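Local coordinates for protein putative alpha-L-fucosidase (Bacteroides thetaiotaomicron, PDB 3EYP) that probably hydrolyses alpha-L-fucosidic linkages, joining a glycoside hydrolase family 29 TIM-barrel domain to a C-terminal F5/8 type C domain, at residues A[321-326]-A[452-457]; A[376-381]-A[425-430]; A[382-387]-A[448-453]; A[397-402]-A[436-441]. One frame throughout, in Å; residues are numbered along the deposited sequence.

How the interactions relate
Interactions 2, 3 and 4 lie within the F5/8 type C domain, while interaction 1 fastens its last strand and the tail that follows to the end of helix 306-323 of the hydrolase part. Interactions 2 and 3 pair strand 380-385 with strands 423-432 and 447-454 on its two edges; interaction 4 belongs to the facing sheet. Interaction 3 is the most buried, with seven of its ten touching residues buried; the others are partly buried. Chemistry follows place: 2 joins backbone pairing to apolar contacts, 3 adds a threonine-glutamate bond on one face, 4 a salt bridge, and 1 relies on hydroxyls, a water and an aromatic pair. Phe-451 of interaction 3 packs on interaction 4.

Interaction 1 (A[321-326]-A[452-457]); sequences ETFSTN and GVYKQS
Ser-457 is held twice by the end of helix 306-323. Its OG donates to Glu-321 OE1 at 2.7 Å, meeting that oxygen on the anti side and 34° out of the carboxylate plane, and its backbone N donates to Thr-322 OG1 at 2.8 Å. Thr-322 OG1 lies beside its backbone N and is also bonded to Gly-318 O, one helical turn back, so this hydroxyl relays between helix and tail. At the far end Asn-326 OD1 takes Val-453 N over 3.3 Å from well above the amide plane. The same oxygen has a stronger partner in Leu-328 N, and Asn-326 ND2 reaches Phe-451 O, so both ends of the amide are fixed. Between these sites one water donates to Thr-322 O (3.0 Å from the water O) and to Thr-325 O, and accepts from Lys-455 N. The packing centres on Tyr-454, whose ring receives the edge of Phe-323 in a T-shaped stack: centroids 5.0 Å apart, planes at 67°, with Phe-323 CD1 over the middle of the tyrosine face. A glycerol, probably from the crystallisation liquor, lies about 4 Å from the Phe-323 side chain. Asn-326 CA approaches Tyr-454 CE1 at 3.6 Å. Joining helix 306-323 of the barrel part to strand 447-454 of the beta domain, this is an interdomain junction.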
loop_
_atom_site.group_PDB
_atom_site.type_symbol
_atom_site.label_atom_id
_atom_site.label_comp_id
_atom_site.label_asym_id
_atom_site.label_seq_id
_atom_site.Cartn_x
_atom_site.Cartn_y
_atom_site.Cartn_z
ATOM N N GLU A 321 -11.355 -0.015 16.534
ATOM C CA GLU A 321 -12.654 -0.282 17.151
ATOM C C GLU A 321 -13.507 -1.175 16.298
ATOM O O GLU A 321 -14.166 -2.053 16.791
ATOM C CB GLU A 321 -13.449 0.966 17.467
ATOM C CG GLU A 321 -12.726 1.789 18.450
ATOM C CD GLU A 321 -13.507 2.924 18.954
ATOM O OE1 GLU A 321 -14.572 3.286 18.287
ATOM O OE2 GLU A 321 -13.023 3.431 20.034
ATOM N N THR A 322 -13.485 -0.934 15.002
ATOM C CA THR A 322 -14.327 -1.668 14.082
ATOM C C THR A 322 -14.023 -3.165 14.104
ATOM O O THR A 322 -14.932 -3.971 14.247
ATOM C CB THR A 322 -14.230 -1.091 12.633
ATOM O OG1 THR A 322 -14.772 0.227 12.625
ATOM C CG2 THR A 322 -15.020 -1.987 11.631
ATOM N N PHE A 323 -12.739 -3.521 13.987
ATOM C CA PHE A 323 -12.302 -4.917 13.795
ATOM C C PHE A 323 -11.889 -5.633 15.107
ATOM O O PHE A 323 -11.466 -6.774 15.108
ATOM C CB PHE A 323 -11.233 -5.003 12.694
ATOM C CG PHE A 323 -11.742 -4.499 11.349
ATOM C CD1 PHE A 323 -12.602 -5.281 10.585
ATOM C CD2 PHE A 323 -11.424 -3.216 10.889
ATOM C CE1 PHE A 323 -13.087 -4.829 9.358
ATOM C CE2 PHE A 323 -11.918 -2.751 9.645
ATOM C CZ PHE A 323 -12.732 -3.539 8.894
ATOM N N SER A 324 -12.109 -4.958 16.217
ATOM C CA SER A 324 -11.737 -5.501 17.518
ATOM C C SER A 324 -12.628 -6.683 17.870
ATOM O O SER A 324 -12.193 -7.644 18.472
ATOM C CB SER A 324 -11.818 -4.456 18.634
ATOM O OG SER A 324 -13.147 -3.958 18.770
ATOM N N THR A 325 -13.863 -6.640 17.450
ATOM C CA THR A 325 -14.802 -7.681 17.835
ATOM C C THR A 325 -15.464 -8.335 16.637
ATOM O O THR A 325 -16.369 -7.770 16.029
ATOM C CB THR A 325 -15.852 -7.124 18.836
ATOM O OG1 THR A 325 -15.154 -6.554 19.960
ATOM C CG2 THR A 325 -16.797 -8.223 19.345
ATOM N N ASN A 326 -14.974 -9.518 16.302
ATOM C CA ASN A 326 -15.633 -10.359 15.306
ATOM C C ASN A 326 -16.926 -10.906 15.933
ATOM O O ASN A 326 -16.890 -11.747 16.837
ATOM C CB ASN A 326 -14.719 -11.497 14.881
ATOM C CG ASN A 326 -15.295 -12.312 13.784
ATOM O OD1 ASN A 326 -16.467 -12.146 13.397
ATOM N ND2 ASN A 326 -14.485 -13.220 13.269
ATOM N N GLY A 452 -15.123 -12.623 9.248
ATOM C CA GLY A 452 -15.773 -11.903 10.313
ATOM C C GLY A 452 -16.813 -10.906 9.854
ATOM O O GLY A 452 -16.890 -10.518 8.699
ATOM N N VAL A 453 -17.690 -10.582 10.781
ATOM C CA VAL A 453 -18.593 -9.464 10.589
ATOM C C VAL A 453 -18.423 -8.550 11.787
ATOM O O VAL A 453 -18.014 -8.948 12.908
ATOM C CB VAL A 453 -20.012 -9.907 10.412
ATOM C CG1 VAL A 453 -20.110 -10.969 9.286
ATOM C CG2 VAL A 453 -20.585 -10.431 11.791
ATOM N N TYR A 454 -18.737 -7.309 11.539
ATOM C CA TYR A 454 -18.349 -6.266 12.473
ATOM C C TYR A 454 -19.317 -5.096 12.452
ATOM O O TYR A 454 -20.158 -4.918 11.551
ATOM C CB TYR A 454 -16.929 -5.768 12.140
ATOM C CG TYR A 454 -15.904 -6.874 11.846
ATOM C CD1 TYR A 454 -15.095 -7.368 12.858
ATOM C CD2 TYR A 454 -15.749 -7.401 10.566
ATOM C CE1 TYR A 454 -14.166 -8.393 12.641
ATOM C CE2 TYR A 454 -14.837 -8.440 10.317
ATOM C CZ TYR A 454 -14.038 -8.931 11.362
ATOM O OH TYR A 454 -13.112 -9.924 11.157
ATOM N N LYS A 455 -19.169 -4.275 13.474
ATOM C CA LYS A 455 -19.943 -3.074 13.550
ATOM C C LYS A 455 -18.957 -1.885 13.452
ATOM O O LYS A 455 -17.990 -1.775 14.223
ATOM C CB LYS A 455 -20.772 -3.052 14.853
ATOM C CG LYS A 455 -21.571 -1.785 15.070
ATOM C CD LYS A 455 -22.575 -1.468 14.028
ATOM C CE LYS A 455 -22.874 0.062 14.005
ATOM N NZ LYS A 455 -21.893 0.899 13.124
ATOM N N GLN A 456 -19.206 -1.039 12.467
ATOM C CA GLN A 456 -18.276 0.060 12.152
ATOM C C GLN A 456 -18.259 1.037 13.309
ATOM O O GLN A 456 -19.295 1.333 13.885
ATOM C CB GLN A 456 -18.655 0.789 10.869
ATOM C CG GLN A 456 -18.411 0.017 9.628
ATOM C CD GLN A 456 -18.895 0.713 8.421
ATOM O OE1 GLN A 456 -18.434 1.828 8.113
ATOM N NE2 GLN A 456 -19.825 0.077 7.682
ATOM N N SER A 457 -17.068 1.531 13.607
ATOM C CA SER A 457 -16.834 2.460 14.724
ATOM C C SER A 457 -17.648 3.719 14.587
ATOM O O SER A 457 -17.891 4.213 13.485
ATOM C CB SER A 457 -15.332 2.827 14.883
ATOM O OG SER A 457 -15.145 3.955 15.732
HETATM O O HOH W 1 -17.366 -5.139 15.631
#

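Interaction 2 (A[376-381]-A[425-430]); sequences IEFDCL and VRLAPV
Phe-378 presents one ring face to Val-430, whose CG2 sits 3.8 Å from the ring centroid and 23° off its normal, a CH-pi contact shifted toward the rim. The phenylalanine reaches this place because its CG lies between backbone N and carbonyl carbon (chi1 68°), the crowded position. Leu-427 takes the same kind of first torsion, and a chi2 of 120°, away from the usual staggered values, turns its fork to put one methyl against each neighbour: CD1 touches Phe-378 CE1 at 3.9 Å, and CD2 touches Leu-381 CD2, also at 3.9 Å. Leu-381 runs alongside Val-425, with its CD1 3.7 Å from Val-425 CB. The carboxylate of Asp-379 is turned to other partners, Lys-455 NZ and Gln-456 N. Backbone bonds pair Phe-378 with Val-430 and Leu-381 with Val-425, yet the register shifts by two residues between Phe-378 and Cys-380. Within this irregular step Leu-427 N reaches Asp-379 O at 3.1 Å, from well above the carbonyl plane. Both chains turn a corner here, at 379 and 428. On the side of strand 447-454, Asp-379 and Cys-380 both face Tyr-454, a classic beta bulge within the antiparallel sandwich of an F5/8 type C domain.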
loop_
_atom_site.group_PDB
_atom_site.type_symbol
_atom_site.label_atom_id
_atom_site.label_comp_id
_atom_site.label_asym_id
_atom_site.label_seq_id
_atom_site.Cartn_x
_atom_site.Cartn_y
_atom_site.Cartn_z
ATOM N N ILE A 376 -27.257 -10.736 16.290
ATOM C CA ILE A 376 -26.268 -9.657 16.182
ATOM C C ILE A 376 -26.680 -8.611 15.161
ATOM O O ILE A 376 -27.463 -8.865 14.249
ATOM C CB ILE A 376 -24.880 -10.229 15.766
ATOM C CG1 ILE A 376 -24.964 -10.897 14.381
ATOM C CG2 ILE A 376 -24.388 -11.190 16.816
ATOM C CD1 ILE A 376 -23.621 -11.391 13.793
ATOM N N GLU A 377 -26.122 -7.416 15.330
ATOM C CA GLU A 377 -26.250 -6.343 14.332
ATOM C C GLU A 377 -24.866 -5.997 13.739
ATOM O O GLU A 377 -23.899 -5.697 14.457
ATOM C CB GLU A 377 -26.880 -5.094 14.924
ATOM C CG GLU A 377 -27.336 -4.123 13.879
ATOM C CD GLU A 377 -27.700 -2.737 14.437
ATOM O OE1 GLU A 377 -27.316 -2.407 15.588
ATOM O OE2 GLU A 377 -28.367 -1.981 13.692
ATOM N N PHE A 378 -24.783 -6.073 12.419
ATOM C CA PHE A 378 -23.512 -5.719 11.723
ATOM C C PHE A 378 -23.716 -4.948 10.431
ATOM O O PHE A 378 -24.748 -5.035 9.780
ATOM C CB PHE A 378 -22.619 -6.954 11.514
ATOM C CG PHE A 378 -23.184 -7.967 10.533
ATOM C CD1 PHE A 378 -22.786 -7.966 9.212
ATOM C CD2 PHE A 378 -24.100 -8.923 10.958
ATOM C CE1 PHE A 378 -23.307 -8.894 8.302
ATOM C CE2 PHE A 378 -24.634 -9.847 10.069
ATOM C CZ PHE A 378 -24.239 -9.836 8.732
ATOM N N ASP A 379 -22.661 -4.232 10.055
ATOM C CA ASP A 379 -22.667 -3.385 8.871
ATOM C C ASP A 379 -21.315 -3.372 8.105
ATOM O O ASP A 379 -21.027 -2.478 7.347
ATOM C CB ASP A 379 -23.067 -1.949 9.259
ATOM C CG ASP A 379 -22.092 -1.277 10.241
ATOM O OD1 ASP A 379 -21.048 -1.876 10.612
ATOM O OD2 ASP A 379 -22.386 -0.121 10.678
ATOM N N CYS A 380 -20.519 -4.391 8.353
ATOM C CA CYS A 380 -19.180 -4.545 7.755
ATOM C C CYS A 380 -18.775 -6.005 7.893
ATOM O O CYS A 380 -19.143 -6.647 8.849
ATOM C CB CYS A 380 -18.165 -3.647 8.517
ATOM S SG CYS A 380 -16.535 -3.595 7.766
ATOM N N LEU A 381 -18.057 -6.515 6.908
ATOM C CA LEU A 381 -17.466 -7.839 6.965
ATOM C C LEU A 381 -16.142 -7.857 6.206
ATOM O O LEU A 381 -15.844 -6.968 5.381
ATOM C CB LEU A 381 -18.384 -8.953 6.440
ATOM C CG LEU A 381 -18.893 -8.844 5.001
ATOM C CD1 LEU A 381 -17.844 -9.388 3.999
ATOM C CD2 LEU A 381 -20.269 -9.499 4.823
ATOM N N VAL A 425 -16.102 -5.554 3.058
ATOM C CA VAL A 425 -17.362 -5.094 2.494
ATOM C C VAL A 425 -18.105 -4.306 3.561
ATOM O O VAL A 425 -18.120 -4.682 4.737
ATOM C CB VAL A 425 -18.231 -6.274 1.962
ATOM C CG1 VAL A 425 -19.691 -5.792 1.728
ATOM C CG2 VAL A 425 -17.603 -6.818 0.661
ATOM N N ARG A 426 -18.611 -3.160 3.154
ATOM C CA ARG A 426 -19.476 -2.366 3.997
ATOM C C ARG A 426 -20.896 -2.454 3.430
ATOM O O ARG A 426 -21.103 -2.542 2.208
ATOM C CB ARG A 426 -19.033 -0.900 4.039
ATOM C CG ARG A 426 -17.696 -0.649 4.697
ATOM C CD ARG A 426 -17.365 0.777 4.603
ATOM N NE ARG A 426 -16.905 1.026 3.251
ATOM C CZ ARG A 426 -16.530 2.212 2.809
ATOM N NH1 ARG A 426 -16.550 3.245 3.649
ATOM N NH2 ARG A 426 -16.103 2.338 1.552
ATOM N N LEU A 427 -21.851 -2.414 4.339
ATOM C CA LEU A 427 -23.228 -2.792 4.026
ATOM C C LEU A 427 -24.176 -2.113 4.958
ATOM O O LEU A 427 -23.833 -1.826 6.104
ATOM C CB LEU A 427 -23.400 -4.315 4.174
ATOM C CG LEU A 427 -22.995 -5.002 5.502
ATOM C CD1 LEU A 427 -24.205 -5.727 6.163
ATOM C CD2 LEU A 427 -21.818 -5.942 5.334
ATOM N N ALA A 428 -25.364 -1.828 4.431
ATOM C CA ALA A 428 -26.464 -1.350 5.265
ATOM C C ALA A 428 -26.653 -2.353 6.411
ATOM O O ALA A 428 -26.656 -3.572 6.189
ATOM C CB ALA A 428 -27.761 -1.140 4.436
ATOM N N PRO A 429 -26.750 -1.836 7.650
ATOM C CA PRO A 429 -26.799 -2.629 8.839
ATOM C C PRO A 429 -27.869 -3.680 8.724
ATOM O O PRO A 429 -28.952 -3.425 8.197
ATOM C CB PRO A 429 -27.162 -1.619 9.925
ATOM C CG PRO A 429 -26.743 -0.316 9.424
ATOM C CD PRO A 429 -26.979 -0.412 7.937
ATOM N N VAL A 430 -27.520 -4.878 9.163
ATOM C CA VAL A 430 -28.508 -5.965 9.235
ATOM C C VAL A 430 -28.430 -6.653 10.573
ATOM O O VAL A 430 -27.380 -6.679 11.214
ATOM C CB VAL A 430 -28.342 -7.009 8.097
ATOM C CG1 VAL A 430 -28.371 -6.326 6.741
ATOM C CG2 VAL A 430 -27.070 -7.811 8.256
#

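Interaction 3 (A[382-387]-A[448-453]); sequences MIEEVI and IHTFGV
A classic beta bulge interrupts the antiparallel pairing of strands 380-385 and 447-454: His-449 and Thr-450 both face Glu-384. The evidence is Glu-384 O, which accepts His-449 N at 2.7 Å and, weakly, Thr-450 N at 3.4 Å. Before the bulge pairing is regular, the segment axes lying at 177°, with Met-382 and Gly-452 exchanging two backbone bonds. Side by side on one face, Glu-384 and Thr-450 point the same way, and Thr-450 OG1 donates to Glu-384 OE1 at 2.8 Å from 50° above the carboxylate plane; Lys-422 NZ holds the other oxygen, OE2. The opposite face looks into the beta sandwich. There Ile-383 CD1 meets Phe-451 CD1 at 4.0 Å and Ile-383 CG1 meets Ile-448 CG2 at 4.0 Å, while Leu-437 and Ile-439 come against these side chains from the facing sheet. Past the bulge Val-386 crosses the His-449 ring at about a right angle and sets CG2 over the ring centre, 3.6 Å from the centroid and 14° off the normal, a CH-pi contact. Rotation of that imidazole is further limited by ND1 bonding to Thr-355 O. A water whose O lies 2.9 Å from His-449 NE2, a weak bond, also accepts from Ile-387 N.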
loop_
_atom_site.group_PDB
_atom_site.type_symbol
_atom_site.label_atom_id
_atom_site.label_comp_id
_atom_site.label_asym_id
_atom_site.label_seq_id
_atom_site.Cartn_x
_atom_site.Cartn_y
_atom_site.Cartn_z
ATOM N N MET A 382 -15.359 -8.867 6.560
ATOM C CA MET A 382 -13.977 -9.029 6.067
ATOM C C MET A 382 -13.621 -10.503 5.927
ATOM O O MET A 382 -14.042 -11.369 6.710
ATOM C CB MET A 382 -13.000 -8.395 7.060
ATOM C CG MET A 382 -11.483 -8.453 6.672
ATOM S SD MET A 382 -10.491 -7.264 7.723
ATOM C CE MET A 382 -10.389 -8.193 9.207
ATOM N N ILE A 383 -12.829 -10.764 4.911
ATOM C CA ILE A 383 -12.408 -12.098 4.580
ATOM C C ILE A 383 -10.961 -12.033 4.072
ATOM O O ILE A 383 -10.593 -11.104 3.358
ATOM C CB ILE A 383 -13.415 -12.719 3.540
ATOM C CG1 ILE A 383 -13.178 -14.214 3.338
ATOM C CG2 ILE A 383 -13.392 -12.020 2.164
ATOM C CD1 ILE A 383 -14.381 -14.850 2.681
ATOM N N GLU A 384 -10.164 -12.991 4.524
ATOM C CA GLU A 384 -8.710 -13.087 4.239
ATOM C C GLU A 384 -8.293 -14.467 3.788
ATOM O O GLU A 384 -8.528 -15.462 4.449
ATOM C CB GLU A 384 -7.881 -12.703 5.476
ATOM C CG GLU A 384 -8.180 -11.310 5.991
ATOM C CD GLU A 384 -7.524 -11.004 7.333
ATOM O OE1 GLU A 384 -6.967 -11.905 7.992
ATOM O OE2 GLU A 384 -7.558 -9.836 7.745
ATOM N N GLU A 385 -7.652 -14.492 2.636
ATOM C CA GLU A 385 -7.146 -15.701 2.001
ATOM C C GLU A 385 -5.715 -15.984 2.422
ATOM O O GLU A 385 -4.956 -15.085 2.865
ATOM C CB GLU A 385 -7.241 -15.540 0.456
ATOM C CG GLU A 385 -7.420 -16.805 -0.302
ATOM C CD GLU A 385 -7.875 -16.569 -1.764
ATOM O OE1 GLU A 385 -7.721 -15.415 -2.267
ATOM O OE2 GLU A 385 -8.371 -17.545 -2.400
ATOM N N VAL A 386 -5.367 -17.268 2.345
ATOM C CA VAL A 386 -4.000 -17.719 2.583
ATOM C C VAL A 386 -3.198 -17.423 1.317
ATOM O O VAL A 386 -3.117 -18.207 0.436
ATOM C CB VAL A 386 -3.944 -19.272 2.933
ATOM C CG1 VAL A 386 -2.498 -19.732 3.195
ATOM C CG2 VAL A 386 -4.824 -19.570 4.168
ATOM N N ILE A 387 -2.587 -16.254 1.259
ATOM C CA ILE A 387 -2.047 -15.778 -0.009
ATOM C C ILE A 387 -0.839 -16.489 -0.543
ATOM O O ILE A 387 -0.602 -16.522 -1.738
ATOM C CB ILE A 387 -1.845 -14.235 -0.024
ATOM C CG1 ILE A 387 -0.864 -13.784 1.051
ATOM C CG2 ILE A 387 -3.183 -13.574 0.083
ATOM C CD1 ILE A 387 -0.561 -12.226 0.992
ATOM N N ILE A 448 -8.834 -20.177 3.656
ATOM C CA ILE A 448 -9.259 -18.899 4.245
ATOM C C ILE A 448 -8.837 -18.734 5.715
ATOM O O ILE A 448 -9.209 -19.530 6.620
ATOM C CB ILE A 448 -10.785 -18.724 4.087
ATOM C CG1 ILE A 448 -11.140 -18.750 2.580
ATOM C CG2 ILE A 448 -11.270 -17.393 4.770
ATOM C CD1 ILE A 448 -12.545 -19.207 2.254
ATOM N N HIS A 449 -8.096 -17.661 5.945
ATOM C CA HIS A 449 -7.513 -17.391 7.254
ATOM C C HIS A 449 -8.574 -16.874 8.202
ATOM O O HIS A 449 -8.661 -17.271 9.355
ATOM C CB HIS A 449 -6.388 -16.323 7.186
ATOM C CG HIS A 449 -5.027 -16.877 6.953
ATOM N ND1 HIS A 449 -4.442 -17.787 7.816
ATOM C CD2 HIS A 449 -4.086 -16.583 6.020
ATOM C CE1 HIS A 449 -3.231 -18.090 7.374
ATOM N NE2 HIS A 449 -2.982 -17.357 6.301
ATOM N N THR A 450 -9.377 -15.987 7.665
ATOM C CA THR A 450 -10.245 -15.158 8.467
ATOM C C THR A 450 -11.550 -14.895 7.815
ATOM O O THR A 450 -11.627 -14.622 6.622
ATOM C CB THR A 450 -9.551 -13.757 8.776
ATOM O OG1 THR A 450 -8.239 -13.988 9.332
ATOM C CG2 THR A 450 -10.399 -12.916 9.713
ATOM N N PHE A 451 -12.594 -14.955 8.628
ATOM C CA PHE A 451 -13.914 -14.450 8.228
ATOM C C PHE A 451 -14.599 -13.821 9.428
ATOM O O PHE A 451 -14.581 -14.379 10.503
ATOM C CB PHE A 451 -14.805 -15.526 7.597
ATOM C CG PHE A 451 -16.156 -14.999 7.139
ATOM C CD1 PHE A 451 -16.248 -14.104 6.084
ATOM C CD2 PHE A 451 -17.340 -15.422 7.757
ATOM C CE1 PHE A 451 -17.463 -13.649 5.685
ATOM C CE2 PHE A 451 -18.560 -14.962 7.361
ATOM C CZ PHE A 451 -18.650 -14.085 6.340
ATOM N N GLY A 452 -15.123 -12.623 9.248
ATOM C CA GLY A 452 -15.773 -11.903 10.313
ATOM C C GLY A 452 -16.813 -10.906 9.854
ATOM O O GLY A 452 -16.890 -10.518 8.699
ATOM N N VAL A 453 -17.690 -10.582 10.781
ATOM C CA VAL A 453 -18.593 -9.464 10.589
ATOM C C VAL A 453 -18.423 -8.550 11.787
ATOM O O VAL A 453 -18.014 -8.948 12.908
ATOM C CB VAL A 453 -20.012 -9.907 10.412
ATOM C CG1 VAL A 453 -20.110 -10.969 9.286
ATOM C CG2 VAL A 453 -20.585 -10.431 11.791
HETATM O O HOH W 2 -1.568 -15.669 4.340
#

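Interaction 4 (A[397-402]-A[436-441]); sequences SVEYTV and RLRIQD
Two torsion patterns bring Glu-399 and Arg-436 together. Glu-399 starts with CG beside its backbone N (chi1 -53°) and then runs extended, whereas Arg-436 leaves the strand with CG opposite its N and bends at chi3 (74°), turning the guanidinium side-on to the acid. One oxygen takes both donors of this salt bridge: Glu-399 OE1 is 2.7 Å from Arg-436 NH1, which comes to the syn lone pair of that oxygen, and 2.8 Å from Arg-436 NE, which meets it nearly end-on. OE1 lies in the guanidinium plane, and the carboxylate is turned only 29° from that plane. Arg-438 NE hovers over the centre of the Arg-436 guanidinium; these charges are probably balanced by Glu-399 and by Asp-367, salt-bridged to Arg-438, while Trp-407 gives Arg-436 a cation-pi partner. The pair belongs to neighbouring antiparallel strands of the F5/8 type C sandwich, 393-401 and 434-442, where Ser-397 with Arg-438 and Glu-399 with Arg-436 are the hydrogen-bonded pairs. On the face turned to the second sheet Val-398 CG2 meets Leu-437 CD1 at 3.8 Å, and both side chains also touch Phe-451. Back on the face of Glu-399 and Arg-436, Ser-397 OG donates to Gln-440 OE1 at 2.6 Å. A water donates to Ser-397 OG (3.0 Å from the water O) and accepts from Gln-440 NE2; Asp-415 N adds another bond to the serine hydroxyl.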
loop_
_atom_site.group_PDB
_atom_site.type_symbol
_atom_site.label_atom_id
_atom_site.label_comp_id
_atom_site.label_asym_id
_atom_site.label_seq_id
_atom_site.Cartn_x
_atom_site.Cartn_y
_atom_site.Cartn_z
ATOM N N SER A 397 -20.152 -15.147 -1.807
ATOM C CA SER A 397 -21.288 -14.348 -1.302
ATOM C C SER A 397 -21.502 -14.595 0.171
ATOM O O SER A 397 -21.079 -15.593 0.717
ATOM C CB SER A 397 -22.575 -14.662 -2.022
ATOM O OG SER A 397 -22.403 -14.669 -3.403
ATOM N N VAL A 398 -22.152 -13.631 0.790
ATOM C CA VAL A 398 -22.555 -13.730 2.172
ATOM C C VAL A 398 -24.057 -13.397 2.303
ATOM O O VAL A 398 -24.591 -12.471 1.701
ATOM C CB VAL A 398 -21.646 -12.841 3.123
ATOM C CG1 VAL A 398 -22.036 -13.030 4.613
ATOM C CG2 VAL A 398 -20.118 -13.140 2.918
ATOM N N GLU A 399 -24.708 -14.248 3.079
ATOM C CA GLU A 399 -26.123 -14.151 3.417
ATOM C C GLU A 399 -26.360 -14.274 4.904
ATOM O O GLU A 399 -25.490 -14.620 5.696
ATOM C CB GLU A 399 -26.892 -15.264 2.698
ATOM C CG GLU A 399 -26.629 -15.264 1.207
ATOM C CD GLU A 399 -27.137 -16.523 0.521
ATOM O OE1 GLU A 399 -27.189 -17.591 1.189
ATOM O OE2 GLU A 399 -27.480 -16.439 -0.679
ATOM N N TYR A 400 -27.582 -13.986 5.266
ATOM C CA TYR A 400 -27.983 -13.983 6.659
ATOM C C TYR A 400 -29.464 -14.350 6.780
ATOM O O TYR A 400 -30.243 -14.298 5.819
ATOM C CB TYR A 400 -27.714 -12.604 7.315
ATOM C CG TYR A 400 -28.648 -11.517 6.826
ATOM C CD1 TYR A 400 -29.770 -11.172 7.547
ATOM C CD2 TYR A 400 -28.425 -10.866 5.627
ATOM C CE1 TYR A 400 -30.641 -10.201 7.091
ATOM C CE2 TYR A 400 -29.286 -9.892 5.166
ATOM C CZ TYR A 400 -30.394 -9.571 5.909
ATOM O OH TYR A 400 -31.288 -8.625 5.477
ATOM N N THR A 401 -29.804 -14.740 7.991
ATOM C CA THR A 401 -31.200 -14.944 8.341
ATOM C C THR A 401 -31.432 -14.579 9.780
ATOM O O THR A 401 -30.487 -14.447 10.558
ATOM C CB THR A 401 -31.629 -16.399 8.139
ATOM O OG1 THR A 401 -33.056 -16.453 8.184
ATOM C CG2 THR A 401 -31.053 -17.306 9.211
ATOM N N VAL A 402 -32.701 -14.418 10.102
ATOM C CA VAL A 402 -33.164 -14.345 11.504
ATOM C C VAL A 402 -34.156 -15.479 11.826
ATOM O O VAL A 402 -33.903 -16.322 12.683
ATOM C CB VAL A 402 -33.774 -12.983 11.836
ATOM C CG1 VAL A 402 -32.804 -12.182 12.693
ATOM C CG2 VAL A 402 -34.132 -12.227 10.559
ATOM N N ARG A 436 -24.387 -17.005 6.575
ATOM C CA ARG A 436 -23.831 -17.959 5.620
ATOM C C ARG A 436 -22.760 -17.380 4.699
ATOM O O ARG A 436 -22.976 -16.376 4.012
ATOM C CB ARG A 436 -24.934 -18.596 4.754
ATOM C CG ARG A 436 -24.372 -19.629 3.813
ATOM C CD ARG A 436 -25.400 -20.600 3.277
ATOM N NE ARG A 436 -26.281 -20.020 2.278
ATOM C CZ ARG A 436 -26.989 -20.759 1.416
ATOM N NH1 ARG A 436 -27.783 -20.191 0.529
ATOM N NH2 ARG A 436 -26.862 -22.077 1.416
ATOM N N LEU A 437 -21.634 -18.079 4.665
ATOM C CA LEU A 437 -20.547 -17.789 3.711
ATOM C C LEU A 437 -20.552 -18.851 2.627
ATOM O O LEU A 437 -20.325 -20.040 2.894
ATOM C CB LEU A 437 -19.203 -17.767 4.415
ATOM C CG LEU A 437 -17.978 -17.630 3.516
ATOM C CD1 LEU A 437 -18.037 -16.298 2.669
ATOM C CD2 LEU A 437 -16.712 -17.737 4.373
ATOM N N ARG A 438 -20.868 -18.404 1.402
ATOM C CA ARG A 438 -20.853 -19.245 0.211
ATOM C C ARG A 438 -19.589 -19.007 -0.622
ATOM O O ARG A 438 -19.404 -17.931 -1.201
ATOM C CB ARG A 438 -22.075 -18.969 -0.677
ATOM C CG ARG A 438 -23.467 -18.933 0.042
ATOM C CD ARG A 438 -24.592 -19.291 -0.954
ATOM N NE ARG A 438 -24.577 -20.743 -1.162
ATOM C CZ ARG A 438 -25.406 -21.424 -1.966
ATOM N NH1 ARG A 438 -25.307 -22.755 -2.041
ATOM N NH2 ARG A 438 -26.297 -20.797 -2.712
ATOM N N ILE A 439 -18.736 -20.029 -0.661
ATOM C CA ILE A 439 -17.608 -20.123 -1.603
ATOM C C ILE A 439 -18.172 -20.791 -2.814
ATOM O O ILE A 439 -18.511 -21.987 -2.788
ATOM C CB ILE A 439 -16.393 -20.944 -1.041
ATOM C CG1 ILE A 439 -15.881 -20.334 0.239
ATOM C CG2 ILE A 439 -15.206 -21.057 -2.089
ATOM C CD1 ILE A 439 -15.803 -18.861 0.202
ATOM N N GLN A 440 -18.360 -19.996 -3.864
ATOM C CA GLN A 440 -19.139 -20.403 -5.044
ATOM C C GLN A 440 -18.360 -20.910 -6.221
ATOM O O GLN A 440 -18.845 -21.695 -6.999
ATOM C CB GLN A 440 -20.044 -19.251 -5.476
ATOM C CG GLN A 440 -21.101 -19.050 -4.456
ATOM C CD GLN A 440 -21.787 -17.724 -4.537
ATOM O OE1 GLN A 440 -21.164 -16.662 -4.413
ATOM N NE2 GLN A 440 -23.104 -17.776 -4.672
ATOM N N ASP A 441 -17.131 -20.481 -6.336
ATOM C CA ASP A 441 -16.262 -20.878 -7.459
ATOM C C ASP A 441 -14.832 -20.512 -7.152
ATOM O O ASP A 441 -14.550 -19.641 -6.293
ATOM C CB ASP A 441 -16.694 -20.187 -8.752
ATOM C CG ASP A 441 -16.274 -20.939 -9.998
ATOM O OD1 ASP A 441 -15.741 -22.068 -9.939
ATOM O OD2 ASP A 441 -16.456 -20.380 -11.082
HETATM O O HOH W 3 -25.037 -15.602 -4.614
#